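Local structure of penicillin-binding protein A (Mycobacterium tuberculosis, 3UPO) at residues Q391-T396 with A418-P423. The protein is a peptidoglycan transpeptidase of the penicillin-binding protein family that probably cross-links the mycobacterial cell wall and takes part in regulating cell length. Numbering follows the deposited sequence.
Sequences QIASKT and APAQAP. With PNM (open form - penicillin g), chain C.
Ala420 N donates a hydrogen bond to Gln391 O (2.8 Å), and this is where the turn after strand 411-418 meets the lead-in to strand 393-399. The donor sits 29° off the carbonyl plane. Pro419, which follows a cis peptide bond, brings its CA to 3.4 Å from the same oxygen, Gln391 O, as a CA-H...O contact.

The tight part lies next to this bond. Ala420 CB packs against Ala393 CB at 4.1 Å, while Ala418 CB meets Ile392 CG1 at 3.9 Å; all four residues are buried. The glutamines make the looser, outer side. The Gln391 side chain is extended, CG lying opposite the backbone N (chi1 -172°), and runs past Ala420 CB to set OE1 3.4 Å from Gln421 CG. The two amide planes stand nearly perpendicular, 84° apart, and Gln421 is exposed.

At the far end of 391-396, Thr396 OG1 donates to O12 of the opened penicillin G (2.6 Å). Lys395 and Thr396 are consistent with the start of a KTG-type motif, as in other penicillin-binding enzymes, and Lys395 NZ is hydrogen-bonded to Thr396 O and Ser252 OG. The contact lies at the open end of the strand pair 393-399 and 411-418, away from the ligand, where the chain enters one and leaves the other. Met374 and Val375 of helix 364-380 cover Ala393, with Val375 also touching Ala420, whereas Ile454 of helix 442-458 packs on Ile392 and Ala418, and Phe417 pairs with Ala393 through the backbone.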
# COMPACT_ATOMS: atom_id res chain seq x y z
N GLN A 391 12.42 16.73 6.21
CA GLN A 391 11.09 17.02 6.74
C GLN A 391 10.05 16.04 6.19
O GLN A 391 9.82 15.99 4.98
CB GLN A 391 10.70 18.45 6.38
CG GLN A 391 9.42 18.97 7.02
CD GLN A 391 9.17 20.42 6.64
OE1 GLN A 391 8.94 20.74 5.47
NE2 GLN A 391 9.21 21.32 7.64
N ILE A 392 9.43 15.28 7.09
CA ILE A 392 8.41 14.29 6.73
C ILE A 392 7.03 14.77 7.13
O ILE A 392 6.86 15.35 8.20
CB ILE A 392 8.70 12.91 7.40
CG1 ILE A 392 10.03 12.33 6.88
CG2 ILE A 392 7.52 11.93 7.18
CD1 ILE A 392 10.55 11.12 7.66
N ALA A 393 6.03 14.51 6.28
CA ALA A 393 4.62 14.71 6.61
C ALA A 393 4.00 13.36 6.74
O ALA A 393 4.22 12.51 5.88
CB ALA A 393 3.91 15.48 5.51
N SER A 394 3.21 13.15 7.78
CA SER A 394 2.69 11.82 8.04
C SER A 394 1.41 11.85 8.82
O SER A 394 0.97 12.91 9.27
CB SER A 394 3.72 10.97 8.81
OG SER A 394 3.86 11.42 10.15
N LYS A 395 0.80 10.68 8.95
CA LYS A 395 -0.29 10.45 9.90
C LYS A 395 -0.22 8.99 10.34
O LYS A 395 -0.20 8.08 9.49
CB LYS A 395 -1.65 10.79 9.30
CG LYS A 395 -2.82 10.65 10.30
CD LYS A 395 -2.64 11.61 11.51
CE LYS A 395 -3.67 11.40 12.59
NZ LYS A 395 -3.28 10.34 13.55
N THR A 396 -0.15 8.78 11.65
CA THR A 396 -0.19 7.43 12.25
C THR A 396 -1.62 6.96 12.43
O THR A 396 -2.57 7.75 12.37
CB THR A 396 0.50 7.37 13.63
OG1 THR A 396 -0.12 8.31 14.52
CG2 THR A 396 1.99 7.65 13.52
N ALA A 418 7.60 12.71 1.71
CA ALA A 418 8.85 13.42 1.99
C ALA A 418 9.66 13.69 0.72
O ALA A 418 9.50 12.98 -0.28
CB ALA A 418 9.70 12.61 2.97
N PRO A 419 10.50 14.75 0.72
CA PRO A 419 10.50 15.88 1.68
C PRO A 419 9.15 16.61 1.58
O PRO A 419 8.63 16.75 0.47
CB PRO A 419 11.61 16.79 1.16
CG PRO A 419 12.49 15.92 0.34
CD PRO A 419 11.58 14.88 -0.28
N ALA A 420 8.58 17.04 2.70
CA ALA A 420 7.24 17.62 2.70
C ALA A 420 7.03 18.78 1.73
O ALA A 420 5.90 19.04 1.30
CB ALA A 420 6.83 18.05 4.11
N GLN A 421 8.11 19.46 1.38
CA GLN A 421 8.02 20.70 0.59
C GLN A 421 8.01 20.41 -0.89
O GLN A 421 7.37 21.13 -1.66
CB GLN A 421 9.19 21.63 0.88
CG GLN A 421 9.41 21.96 2.32
CD GLN A 421 8.53 23.09 2.79
OE1 GLN A 421 7.35 22.88 3.11
NE2 GLN A 421 9.10 24.30 2.85
N ALA A 422 8.77 19.39 -1.29
CA ALA A 422 8.78 18.94 -2.68
C ALA A 422 8.96 17.42 -2.76
O ALA A 422 10.05 16.94 -3.05
CB ALA A 422 9.85 19.69 -3.48
N PRO A 423 7.87 16.66 -2.53
CA PRO A 423 7.87 15.20 -2.30
C PRO A 423 8.42 14.32 -3.42
O PRO A 423 8.11 14.51 -4.60
CB PRO A 423 6.38 14.89 -2.05
CG PRO A 423 5.78 16.23 -1.62
CD PRO A 423 6.50 17.22 -2.46
O8 PNM C . -6.02 5.39 15.01
C7 PNM C . -6.64 6.32 15.55
N4 PNM C . -4.82 7.44 16.71
C3 PNM C . -3.70 6.59 17.07
C11 PNM C . -2.51 6.91 16.24
O13 PNM C . -1.71 5.98 15.99
O12 PNM C . -2.37 8.08 15.82
C2 PNM C . -3.53 6.75 18.59
C10 PNM C . -2.93 5.50 19.23
C9 PNM C . -2.68 7.95 18.98
S1 PNM C . -5.18 6.94 19.19
C5 PNM C . -5.93 7.35 17.62
C6 PNM C . -6.92 6.32 17.04
N14 PNM C . -6.76 4.96 17.52
C15 PNM C . -7.20 4.46 18.81
O16 PNM C . -8.33 5.19 19.24
C17 PNM C . -7.46 2.94 18.75
C18 PNM C . -8.92 2.64 18.99
C19 PNM C . -9.35 2.27 20.26
C20 PNM C . -10.72 2.01 20.47
C21 PNM C . -11.64 2.11 19.41
C22 PNM C . -11.20 2.48 18.14
C23 PNM C . -9.84 2.74 17.92